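Local coordinates for VgrG protein (Vibrio cholerae, PDB 4DTH) that binds ATP and magnesium ions and probably cross-links actin as the effector domain of a toxin, at residues Thr106-His117 with Ile133-Ile142; His121-Leu130 with His149-Glu160. All coordinates share one frame; numbering follows the deposited sequence. Where two conformers were deposited one is given.

Contact 1 of 2, residues Thr106-His117 with Ile133-Ile142. With SO4 (sulfate ion), chain H.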
loop_
_atom_site.group_PDB
_atom_site.type_symbol
_atom_site.label_atom_id
_atom_site.label_comp_id
_atom_site.label_asym_id
_atom_site.label_seq_id
_atom_site.Cartn_x
_atom_site.Cartn_y
_atom_site.Cartn_z
ATOM N N THR A 106 1.885 -4.164 -19.882
ATOM C CA THR A 106 1.173 -5.449 -19.829
ATOM C C THR A 106 0.185 -5.475 -18.654
ATOM O O THR A 106 -0.934 -5.957 -18.830
ATOM C CB THR A 106 2.139 -6.638 -19.831
ATOM O OG1 THR A 106 3.060 -6.480 -20.914
ATOM C CG2 THR A 106 1.420 -7.973 -19.980
ATOM N N ARG A 107 0.567 -4.908 -17.488
ATOM C CA ARG A 107 -0.334 -4.847 -16.328
ATOM C C ARG A 107 -1.576 -4.010 -16.638
ATOM O O ARG A 107 -2.684 -4.457 -16.355
ATOM C CB ARG A 107 0.388 -4.302 -15.087
ATOM C CG ARG A 107 1.258 -5.343 -14.402
ATOM C CD ARG A 107 2.503 -4.708 -13.771
ATOM N NE ARG A 107 3.258 -5.713 -13.019
ATOM C CZ ARG A 107 4.019 -6.660 -13.559
ATOM N NH1 ARG A 107 4.196 -6.710 -14.876
ATOM N NH2 ARG A 107 4.614 -7.558 -12.788
ATOM N N LYS A 108 -1.395 -2.826 -17.255
ATOM C CA LYS A 108 -2.502 -1.934 -17.624
ATOM C C LYS A 108 -3.438 -2.624 -18.608
ATOM O O LYS A 108 -4.653 -2.612 -18.415
ATOM C CB LYS A 108 -1.959 -0.638 -18.235
ATOM C CG LYS A 108 -1.274 0.291 -17.211
ATOM C CD LYS A 108 -0.346 1.303 -17.907
ATOM C CE LYS A 108 -1.097 2.246 -18.833
ATOM N NZ LYS A 108 -0.185 3.230 -19.476
ATOM N N GLN A 109 -2.860 -3.239 -19.660
ATOM C CA GLN A 109 -3.630 -3.936 -20.691
ATOM C C GLN A 109 -4.402 -5.133 -20.130
ATOM O O GLN A 109 -5.578 -5.328 -20.483
ATOM C CB GLN A 109 -2.721 -4.328 -21.868
ATOM C CG GLN A 109 -2.325 -3.101 -22.695
ATOM C CD GLN A 109 -1.233 -3.387 -23.692
ATOM O OE1 GLN A 109 -0.050 -3.476 -23.350
ATOM N NE2 GLN A 109 -1.597 -3.463 -24.959
ATOM N N ALA A 110 -3.752 -5.920 -19.234
ATOM C CA ALA A 110 -4.391 -7.089 -18.610
ATOM C C ALA A 110 -5.557 -6.667 -17.714
ATOM O O ALA A 110 -6.585 -7.340 -17.693
ATOM C CB ALA A 110 -3.371 -7.882 -17.810
ATOM N N MET A 111 -5.412 -5.535 -16.998
ATOM C CA MET A 111 -6.495 -5.025 -16.151
ATOM C C MET A 111 -7.669 -4.550 -16.989
ATOM O O MET A 111 -8.816 -4.854 -16.648
ATOM C CB MET A 111 -5.990 -3.907 -15.246
ATOM C CG MET A 111 -5.155 -4.430 -14.101
ATOM S SD MET A 111 -4.789 -3.132 -12.918
ATOM C CE MET A 111 -3.792 -4.064 -11.733
ATOM N N LEU A 112 -7.389 -3.842 -18.099
ATOM C CA LEU A 112 -8.443 -3.367 -19.003
ATOM C C LEU A 112 -9.147 -4.542 -19.664
ATOM O O LEU A 112 -10.376 -4.527 -19.765
ATOM C CB LEU A 112 -7.916 -2.377 -20.046
ATOM C CG LEU A 112 -7.494 -1.009 -19.499
ATOM C CD1 LEU A 112 -6.600 -0.292 -20.492
ATOM C CD2 LEU A 112 -8.710 -0.152 -19.110
ATOM N N TRP A 113 -8.387 -5.589 -20.034
ATOM C CA TRP A 113 -8.966 -6.803 -20.616
ATOM C C TRP A 113 -9.905 -7.449 -19.587
ATOM O O TRP A 113 -11.021 -7.837 -19.939
ATOM C CB TRP A 113 -7.888 -7.825 -21.056
ATOM C CG TRP A 113 -8.491 -9.191 -21.279
ATOM C CD1 TRP A 113 -9.293 -9.565 -22.318
ATOM C CD2 TRP A 113 -8.522 -10.277 -20.339
ATOM N NE1 TRP A 113 -9.791 -10.829 -22.101
ATOM C CE2 TRP A 113 -9.343 -11.286 -20.891
ATOM C CE3 TRP A 113 -7.935 -10.495 -19.080
ATOM C CZ2 TRP A 113 -9.574 -12.500 -20.241
ATOM C CZ3 TRP A 113 -8.162 -11.702 -18.438
ATOM C CH2 TRP A 113 -8.952 -12.699 -19.031
ATOM N N LEU A 114 -9.434 -7.611 -18.333
ATOM C CA LEU A 114 -10.260 -8.241 -17.299
ATOM C C LEU A 114 -11.558 -7.475 -17.048
ATOM O O LEU A 114 -12.604 -8.105 -16.894
ATOM C CB LEU A 114 -9.487 -8.507 -15.992
ATOM C CG LEU A 114 -10.289 -9.271 -14.924
ATOM C CD1 LEU A 114 -10.637 -10.682 -15.381
ATOM C CD2 LEU A 114 -9.552 -9.307 -13.606
ATOM N N ALA A 115 -11.507 -6.126 -17.084
ATOM C CA ALA A 115 -12.713 -5.306 -16.923
ATOM C C ALA A 115 -13.718 -5.617 -18.042
ATOM O O ALA A 115 -14.906 -5.760 -17.758
ATOM C CB ALA A 115 -12.353 -3.831 -16.925
ATOM N N THR A 116 -13.245 -5.779 -19.296
ATOM C CA THR A 116 -14.154 -6.143 -20.389
ATOM C C THR A 116 -14.707 -7.557 -20.193
ATOM O O THR A 116 -15.881 -7.794 -20.469
ATOM C CB THR A 116 -13.523 -5.945 -21.778
ATOM O OG1 THR A 116 -12.584 -6.992 -22.057
ATOM C CG2 THR A 116 -12.900 -4.576 -21.944
ATOM N N HIS A 117 -13.866 -8.481 -19.696
ATOM C CA HIS A 117 -14.272 -9.861 -19.409
ATOM C C HIS A 117 -15.357 -9.878 -18.305
ATOM O O HIS A 117 -16.348 -10.613 -18.424
ATOM C CB HIS A 117 -13.037 -10.700 -19.023
ATOM C CG HIS A 117 -13.364 -12.106 -18.648
ATOM N ND1 HIS A 117 -13.540 -13.087 -19.608
ATOM C CD2 HIS A 117 -13.536 -12.654 -17.423
ATOM C CE1 HIS A 117 -13.828 -14.194 -18.939
ATOM N NE2 HIS A 117 -13.833 -13.982 -17.623
ATOM N N ILE A 133 -9.905 -18.984 -17.257
ATOM C CA ILE A 133 -9.907 -19.017 -18.716
ATOM C C ILE A 133 -8.691 -18.288 -19.258
ATOM O O ILE A 133 -8.021 -17.549 -18.527
ATOM C CB ILE A 133 -11.235 -18.398 -19.297
ATOM C CG1 ILE A 133 -11.485 -16.943 -18.807
ATOM C CG2 ILE A 133 -12.451 -19.283 -19.026
ATOM C CD1 ILE A 133 -10.904 -15.871 -19.680
ATOM N N GLN A 134 -8.481 -18.436 -20.570
ATOM C CA GLN A 134 -7.446 -17.725 -21.287
ATOM C C GLN A 134 -8.176 -16.712 -22.148
ATOM O O GLN A 134 -9.231 -17.040 -22.710
ATOM C CB GLN A 134 -6.622 -18.697 -22.149
ATOM C CG GLN A 134 -5.387 -18.067 -22.766
ATOM C CD GLN A 134 -4.590 -19.100 -23.507
ATOM O OE1 GLN A 134 -4.786 -19.319 -24.704
ATOM N NE2 GLN A 134 -3.710 -19.790 -22.801
ATOM N N SER A 135 -7.637 -15.488 -22.252
ATOM C CA SER A 135 -8.190 -14.414 -23.083
ATOM C C SER A 135 -8.279 -14.880 -24.542
ATOM O O SER A 135 -7.518 -15.767 -24.952
ATOM C CB SER A 135 -7.316 -13.169 -23.003
ATOM O OG SER A 135 -6.051 -13.369 -23.607
ATOM N N GLU A 136 -9.192 -14.271 -25.319
ATOM C CA GLU A 136 -9.420 -14.609 -26.728
ATOM C C GLU A 136 -8.148 -14.509 -27.578
ATOM O O GLU A 136 -7.904 -15.386 -28.411
ATOM C CB GLU A 136 -10.538 -13.730 -27.312
ATOM C CG GLU A 136 -11.373 -14.423 -28.376
ATOM C CD GLU A 136 -12.002 -15.748 -27.977
ATOM O OE1 GLU A 136 -12.582 -15.838 -26.870
ATOM O OE2 GLU A 136 -11.904 -16.703 -28.780
ATOM N N ASP A 137 -7.325 -13.472 -27.330
ATOM C CA ASP A 137 -6.061 -13.250 -28.042
ATOM C C ASP A 137 -4.891 -14.089 -27.498
ATOM O O ASP A 137 -3.783 -14.017 -28.031
ATOM C CB ASP A 137 -5.707 -11.750 -28.082
ATOM C CG ASP A 137 -5.580 -11.052 -26.734
ATOM O OD1 ASP A 137 -5.472 -11.755 -25.702
ATOM O OD2 ASP A 137 -5.537 -9.807 -26.717
ATOM N N GLY A 138 -5.148 -14.854 -26.441
ATOM C CA GLY A 138 -4.166 -15.713 -25.796
ATOM C C GLY A 138 -3.127 -15.000 -24.950
ATOM O O GLY A 138 -2.245 -15.669 -24.424
ATOM N N ARG A 139 -3.229 -13.656 -24.774
ATOM C CA ARG A 139 -2.249 -12.877 -23.989
ATOM C C ARG A 139 -2.335 -13.140 -22.493
ATOM O O ARG A 139 -1.305 -13.112 -21.819
ATOM C CB ARG A 139 -2.409 -11.350 -24.200
ATOM C CG ARG A 139 -2.314 -10.847 -25.631
ATOM C CD ARG A 139 -1.561 -9.538 -25.732
ATOM N NE ARG A 139 -2.412 -8.355 -25.638
ATOM C CZ ARG A 139 -2.061 -7.230 -25.010
ATOM N NH1 ARG A 139 -0.897 -7.147 -24.375
ATOM N NH2 ARG A 139 -2.881 -6.194 -24.989
ATOM N N PHE A 140 -3.584 -13.284 -21.957
ATOM C CA PHE A 140 -3.832 -13.362 -20.520
ATOM C C PHE A 140 -4.574 -14.591 -20.053
ATOM O O PHE A 140 -5.422 -15.127 -20.770
ATOM C CB PHE A 140 -4.563 -12.086 -20.046
ATOM C CG PHE A 140 -3.993 -10.809 -20.619
ATOM C CD1 PHE A 140 -2.683 -10.425 -20.340
ATOM C CD2 PHE A 140 -4.759 -9.997 -21.446
ATOM C CE1 PHE A 140 -2.144 -9.262 -20.896
ATOM C CE2 PHE A 140 -4.226 -8.818 -21.983
ATOM C CZ PHE A 140 -2.926 -8.453 -21.691
ATOM N N VAL A 141 -4.247 -15.036 -18.838
ATOM C CA VAL A 141 -4.819 -16.230 -18.218
ATOM C C VAL A 141 -5.310 -15.898 -16.813
ATOM O O VAL A 141 -4.560 -15.327 -16.018
ATOM C CB VAL A 141 -3.788 -17.404 -18.183
ATOM C CG1 VAL A 141 -4.334 -18.608 -17.417
ATOM C CG2 VAL A 141 -3.337 -17.816 -19.581
ATOM N N ILE A 142 -6.564 -16.271 -16.508
ATOM C CA ILE A 142 -7.131 -16.123 -15.172
ATOM C C ILE A 142 -6.908 -17.437 -14.447
ATOM O O ILE A 142 -7.224 -18.499 -14.984
ATOM C CB ILE A 142 -8.664 -15.799 -15.183
ATOM C CG1 ILE A 142 -8.977 -14.470 -15.888
ATOM C CG2 ILE A 142 -9.236 -15.805 -13.757
ATOM C CD1 ILE A 142 -10.530 -14.263 -16.214
HETATM S S SO4 H . -12.421 -13.114 -23.344
HETATM O O1 SO4 H . -13.443 -13.391 -24.349
HETATM O O2 SO4 H . -12.955 -12.187 -22.322
HETATM O O3 SO4 H . -12.046 -14.367 -22.693
HETATM O O4 SO4 H . -11.248 -12.496 -24.001
#

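Contact 2 of 2, residues His121-Leu130 with His149-Glu160. With SO4 (sulfate ion), chain G.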
loop_
_atom_site.group_PDB
_atom_site.type_symbol
_atom_site.label_atom_id
_atom_site.label_comp_id
_atom_site.label_asym_id
_atom_site.label_seq_id
_atom_site.Cartn_x
_atom_site.Cartn_y
_atom_site.Cartn_z
ATOM N N HIS A 121 -19.207 -11.139 -18.136
ATOM C CA HIS A 121 -19.549 -12.051 -17.038
ATOM C C HIS A 121 -20.825 -11.662 -16.301
ATOM O O HIS A 121 -21.668 -12.513 -16.081
ATOM C CB HIS A 121 -18.374 -12.197 -16.053
ATOM C CG HIS A 121 -18.605 -13.252 -15.011
ATOM N ND1 HIS A 121 -18.311 -14.581 -15.255
ATOM C CD2 HIS A 121 -19.105 -13.139 -13.753
ATOM C CE1 HIS A 121 -18.612 -15.230 -14.142
ATOM N NE2 HIS A 121 -19.099 -14.409 -13.212
ATOM N N ILE A 122 -20.996 -10.393 -15.953
ATOM C CA ILE A 122 -22.219 -9.949 -15.257
ATOM C C ILE A 122 -23.456 -9.919 -16.181
ATOM O O ILE A 122 -24.597 -9.869 -15.706
ATOM C CB ILE A 122 -22.015 -8.613 -14.512
ATOM C CG1 ILE A 122 -21.649 -7.467 -15.500
ATOM C CG2 ILE A 122 -21.005 -8.770 -13.360
ATOM C CD1 ILE A 122 -21.860 -6.003 -14.959
ATOM N N ASP A 123 -23.222 -9.951 -17.497
ATOM C CA ASP A 123 -24.313 -9.957 -18.461
ATOM C C ASP A 123 -24.865 -11.357 -18.649
ATOM O O ASP A 123 -26.072 -11.518 -18.747
ATOM C CB ASP A 123 -23.862 -9.366 -19.802
ATOM C CG ASP A 123 -25.014 -9.077 -20.740
ATOM O OD1 ASP A 123 -25.942 -8.329 -20.336
ATOM O OD2 ASP A 123 -25.002 -9.604 -21.861
ATOM N N GLN A 124 -23.993 -12.373 -18.690
ATOM C CA GLN A 124 -24.470 -13.727 -18.953
ATOM C C GLN A 124 -24.271 -14.760 -17.863
ATOM O O GLN A 124 -24.812 -15.864 -17.963
ATOM C CB GLN A 124 -23.871 -14.220 -20.255
ATOM C CG GLN A 124 -22.374 -14.358 -20.221
ATOM C CD GLN A 124 -21.829 -14.494 -21.606
ATOM O OE1 GLN A 124 -22.269 -13.819 -22.549
ATOM N NE2 GLN A 124 -20.832 -15.354 -21.746
ATOM N N SER A 125 -23.464 -14.422 -16.860
ATOM C CA SER A 125 -23.171 -15.321 -15.761
ATOM C C SER A 125 -23.283 -14.575 -14.437
ATOM O O SER A 125 -22.484 -14.801 -13.541
ATOM C CB SER A 125 -21.785 -15.935 -15.942
ATOM O OG SER A 125 -21.773 -16.743 -17.108
ATOM N N ASN A 126 -24.273 -13.669 -14.317
ATOM C CA ASN A 126 -24.439 -12.893 -13.086
ATOM C C ASN A 126 -24.647 -13.806 -11.874
ATOM O O ASN A 126 -25.359 -14.810 -11.981
ATOM C CB ASN A 126 -25.569 -11.871 -13.219
ATOM C CG ASN A 126 -25.345 -10.654 -12.344
ATOM O OD1 ASN A 126 -24.211 -10.218 -12.119
ATOM N ND2 ASN A 126 -26.428 -10.063 -11.867
ATOM N N HIS A 127 -23.974 -13.484 -10.749
ATOM C CA HIS A 127 -24.024 -14.262 -9.493
ATOM C C HIS A 127 -23.364 -15.641 -9.601
ATOM O O HIS A 127 -23.749 -16.572 -8.897
ATOM C CB HIS A 127 -25.444 -14.332 -8.906
ATOM C CG HIS A 127 -25.960 -13.015 -8.419
ATOM N ND1 HIS A 127 -25.769 -12.609 -7.111
ATOM C CD2 HIS A 127 -26.688 -12.076 -9.067
ATOM C CE1 HIS A 127 -26.364 -11.432 -7.008
ATOM N NE2 HIS A 127 -26.940 -11.073 -8.155
ATOM N N GLN A 128 -22.348 -15.743 -10.469
ATOM C CA GLN A 128 -21.583 -16.974 -10.634
ATOM C C GLN A 128 -20.103 -16.685 -10.424
ATOM O O GLN A 128 -19.654 -15.552 -10.680
ATOM C CB GLN A 128 -21.767 -17.553 -12.039
ATOM C CG GLN A 128 -23.115 -18.187 -12.261
ATOM C CD GLN A 128 -23.264 -18.410 -13.725
ATOM O OE1 GLN A 128 -22.457 -19.025 -14.395
ATOM N NE2 GLN A 128 -24.232 -17.799 -14.283
ATOM N N PRO A 129 -19.302 -17.709 -10.017
ATOM C CA PRO A 129 -17.867 -17.444 -9.871
ATOM C C PRO A 129 -17.231 -17.218 -11.232
ATOM O O PRO A 129 -17.739 -17.699 -12.258
ATOM C CB PRO A 129 -17.308 -18.735 -9.261
ATOM C CG PRO A 129 -18.304 -19.780 -9.531
ATOM C CD PRO A 129 -19.634 -19.125 -9.704
ATOM N N LEU A 130 -16.110 -16.500 -11.233
ATOM C CA LEU A 130 -15.275 -16.291 -12.407
ATOM C C LEU A 130 -14.637 -17.647 -12.698
ATOM O O LEU A 130 -14.296 -18.373 -11.755
ATOM C CB LEU A 130 -14.134 -15.324 -12.040
ATOM C CG LEU A 130 -14.050 -13.948 -12.672
ATOM C CD1 LEU A 130 -12.606 -13.471 -12.660
ATOM C CD2 LEU A 130 -14.540 -13.926 -14.113
ATOM N N HIS A 149 -16.665 -18.190 -4.357
ATOM C CA HIS A 149 -16.999 -16.788 -4.601
ATOM C C HIS A 149 -18.029 -16.687 -5.711
ATOM O O HIS A 149 -18.229 -17.645 -6.462
ATOM C CB HIS A 149 -15.738 -15.954 -4.976
ATOM C CG HIS A 149 -15.309 -16.098 -6.411
ATOM N ND1 HIS A 149 -14.425 -17.088 -6.804
ATOM C CD2 HIS A 149 -15.683 -15.388 -7.505
ATOM C CE1 HIS A 149 -14.284 -16.949 -8.113
ATOM N NE2 HIS A 149 -15.022 -15.937 -8.579
ATOM N N VAL A 150 -18.669 -15.520 -5.824
ATOM C CA VAL A 150 -19.555 -15.181 -6.938
ATOM C C VAL A 150 -19.273 -13.737 -7.331
ATOM O O VAL A 150 -18.886 -12.926 -6.482
ATOM C CB VAL A 150 -21.081 -15.435 -6.715
ATOM C CG1 VAL A 150 -21.391 -16.915 -6.538
ATOM C CG2 VAL A 150 -21.652 -14.607 -5.562
ATOM N N ILE A 151 -19.475 -13.421 -8.609
ATOM C CA ILE A 151 -19.332 -12.057 -9.123
ATOM C C ILE A 151 -20.740 -11.604 -9.482
ATOM O O ILE A 151 -21.447 -12.321 -10.198
ATOM C CB ILE A 151 -18.377 -12.004 -10.359
ATOM C CG1 ILE A 151 -16.945 -12.489 -10.012
ATOM C CG2 ILE A 151 -18.378 -10.592 -11.010
ATOM C CD1 ILE A 151 -16.155 -11.599 -8.973
ATOM N N ALA A 152 -21.134 -10.411 -9.023
ATOM C CA ALA A 152 -22.461 -9.875 -9.305
ATOM C C ALA A 152 -22.419 -8.403 -9.663
ATOM O O ALA A 152 -21.643 -7.645 -9.085
ATOM C CB ALA A 152 -23.395 -10.106 -8.131
ATOM N N ALA A 153 -23.272 -8.001 -10.610
ATOM C CA ALA A 153 -23.383 -6.623 -11.086
ATOM C C ALA A 153 -23.845 -5.674 -9.999
ATOM O O ALA A 153 -24.595 -6.071 -9.101
ATOM C CB ALA A 153 -24.368 -6.568 -12.232
ATOM N N GLY A 154 -23.401 -4.425 -10.105
ATOM C CA GLY A 154 -23.779 -3.364 -9.182
ATOM C C GLY A 154 -23.408 -3.692 -7.755
ATOM O O GLY A 154 -22.259 -4.044 -7.479
ATOM N N ASN A 155 -24.391 -3.623 -6.853
ATOM C CA ASN A 155 -24.140 -3.943 -5.455
ATOM C C ASN A 155 -24.511 -5.402 -5.089
ATOM O O ASN A 155 -24.445 -5.788 -3.925
ATOM C CB ASN A 155 -24.745 -2.870 -4.526
ATOM C CG ASN A 155 -24.038 -1.532 -4.674
ATOM O OD1 ASN A 155 -22.833 -1.397 -4.407
ATOM N ND2 ASN A 155 -24.758 -0.521 -5.138
ATOM N N GLY A 156 -24.811 -6.211 -6.110
ATOM C CA GLY A 156 -25.119 -7.631 -5.956
ATOM C C GLY A 156 -26.427 -7.995 -5.274
ATOM O O GLY A 156 -26.578 -9.131 -4.810
ATOM N N ILE A 157 -27.392 -7.057 -5.222
ATOM C CA ILE A 157 -28.704 -7.317 -4.610
ATOM C C ILE A 157 -29.679 -7.906 -5.648
ATOM O O ILE A 157 -30.377 -8.875 -5.349
ATOM C CB ILE A 157 -29.266 -6.067 -3.861
ATOM C CG1 ILE A 157 -28.335 -5.680 -2.673
ATOM C CG2 ILE A 157 -30.727 -6.291 -3.384
ATOM C CD1 ILE A 157 -28.529 -4.263 -2.096
ATOM N N SER A 158 -29.711 -7.331 -6.861
ATOM C CA SER A 158 -30.606 -7.783 -7.928
ATOM C C SER A 158 -30.055 -8.988 -8.688
ATOM O O SER A 158 -28.838 -9.098 -8.868
ATOM C CB SER A 158 -30.878 -6.648 -8.908
ATOM O OG SER A 158 -31.515 -5.567 -8.249
ATOM N N ALA A 159 -30.959 -9.850 -9.199
ATOM C CA ALA A 159 -30.547 -11.010 -9.989
ATOM C C ALA A 159 -29.953 -10.573 -11.333
ATOM O O ALA A 159 -29.038 -11.228 -11.835
ATOM C CB ALA A 159 -31.724 -11.939 -10.217
ATOM N N GLU A 160 -30.462 -9.471 -11.907
ATOM C CA GLU A 160 -29.983 -8.958 -13.197
ATOM C C GLU A 160 -29.235 -7.642 -13.069
ATOM O O GLU A 160 -29.537 -6.839 -12.183
ATOM C CB GLU A 160 -31.151 -8.765 -14.166
ATOM C CG GLU A 160 -31.840 -10.063 -14.547
ATOM C CD GLU A 160 -33.078 -9.917 -15.412
ATOM O OE1 GLU A 160 -33.194 -8.909 -16.147
ATOM O OE2 GLU A 160 -33.928 -10.834 -15.368
HETATM S S SO4 G . -27.886 -3.765 -7.142
HETATM O O1 SO4 G . -29.272 -3.262 -7.199
HETATM O O2 SO4 G . -26.994 -2.775 -7.795
HETATM O O3 SO4 G . -27.496 -3.944 -5.736
HETATM O O4 SO4 G . -27.818 -5.078 -7.822
HETATM O O HOH W 1 -26.339 -8.105 -9.599
#

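Contact 1 of 2, residues Thr106-His117 with Ile133-Ile142
Trp113 leaves helix 101-124 toward the turn Ser135-Gly138 and the strand behind it. Its CB already touches the Phe140 ring, Trp113 CB lying 3.8 Å from Phe140 CD2. With CG anti to the backbone N (chi1 164°), the indole reaches out over the loop. Ser135 CB and Phe140 CB share one face, Ser135 CB standing 3.5 Å from Trp113 CE2, while the helix's own His117 CB lies against the opposite face. Trp113 NE1, at the edge, gives a nearly straight bond to O4 of a sulfate, 2.9 Å long. Farther out, Trp113 CZ2 meets Ile133 CD1, and the far corner, Trp113 CH2, rests on Ile142 CD1 at 3.6 Å.

Phe140 presses a face on the helix backbone: Ala110 CA sits over the ring centre, 3.7 Å from the centroid. Arg139 CB covers the other face, and Thr106 CG2 closes an edge. The Trp113 five-membered ring and the Phe140 ring meet obliquely, planes at 35°. His117 ND1 also holds the sulfate, through O2 at 2.9 Å, and Glu136 N binds the same O4 as Trp113, so this probably crystallisation-derived anion bridges helix and turn.

Within the turn Ser135 OG receives Phe140 N at 3.0 Å and donates to Asp137 OD1, which Arg139 N also reaches, an Asx turn. The whole is a helix packed on a hairpin-like loop with a type I turn, leading into strand 140-144 beside strand 45-51.

Contact 2 of 2, residues His121-Leu130 with His149-Glu160
Asn126 and His127 carry most of the polar side-chain bonds to segment 149-160. Asn126 CG lies anti to the backbone N (chi1 -151°), which carries the amide between two backbone partners: OD1 takes Ala153 N at 2.8 Å, in the carbonyl plane and on a lone pair, while ND2 gives to Ala159 O at 2.9 Å from above that carbonyl's plane. A water accepts from the same ND2 and donates to Ala153 O and Ser158 O. His127 NE2 donates to Ser158 O, 2.8 Å away and near the ring plane; Tyr69 holds its ND1. Leu130 N-H donates a hydrogen bond to His149 NE2 at 2.9 Å, tilted 33° from the imidazole plane, and His149 ND1 bonds to Asn146 O, consistent with NE2 as acceptor.

In the backbone, His127 N binds Ile151 O and Ile151 N binds Gln128 O, with His127 and Gln128 both facing Ile151 in a G1 beta bulge. The side chain of His121 reaches Gln128 O through NE2, from the opposite face of that carbonyl to Ile151 N.

Among the CH-pi contacts, Ala152 CB sits over the centre of the His127 ring, 3.5 Å from the centroid, and Pro129 CB lies over a His149 face. Ile122 adds apolar contacts: its CD1 touches Ala153 CB, and CG2 approaches Ile151 CG2. At the Ala153-Gly156 turn a sulfate, probably from the crystallisation liquor, takes bonds from Asn155 N and Ser158 N.

Overall arrangement
Helix 101-124 serves both contacts: its middle turns pack in contact 1 and its C-terminal end enters contact 2, with centres 19 Å apart. Along the chain the segments alternate, 106-117, 121-130, 133-142, 149-160, so the two contacts interlock instead of following one another. Strands 140-144 and 150-153 are successive in sequence and pair with different neighbours, 45-51 and 34-38. The contacts meet where Leu130 CD2 packs 3.6 Å from His117 NE2. Both lie on the same side of the chain's centre; the side chain of Ala110 in contact 1 is about 13 Å from the bound ATP, too far to touch the nucleotide.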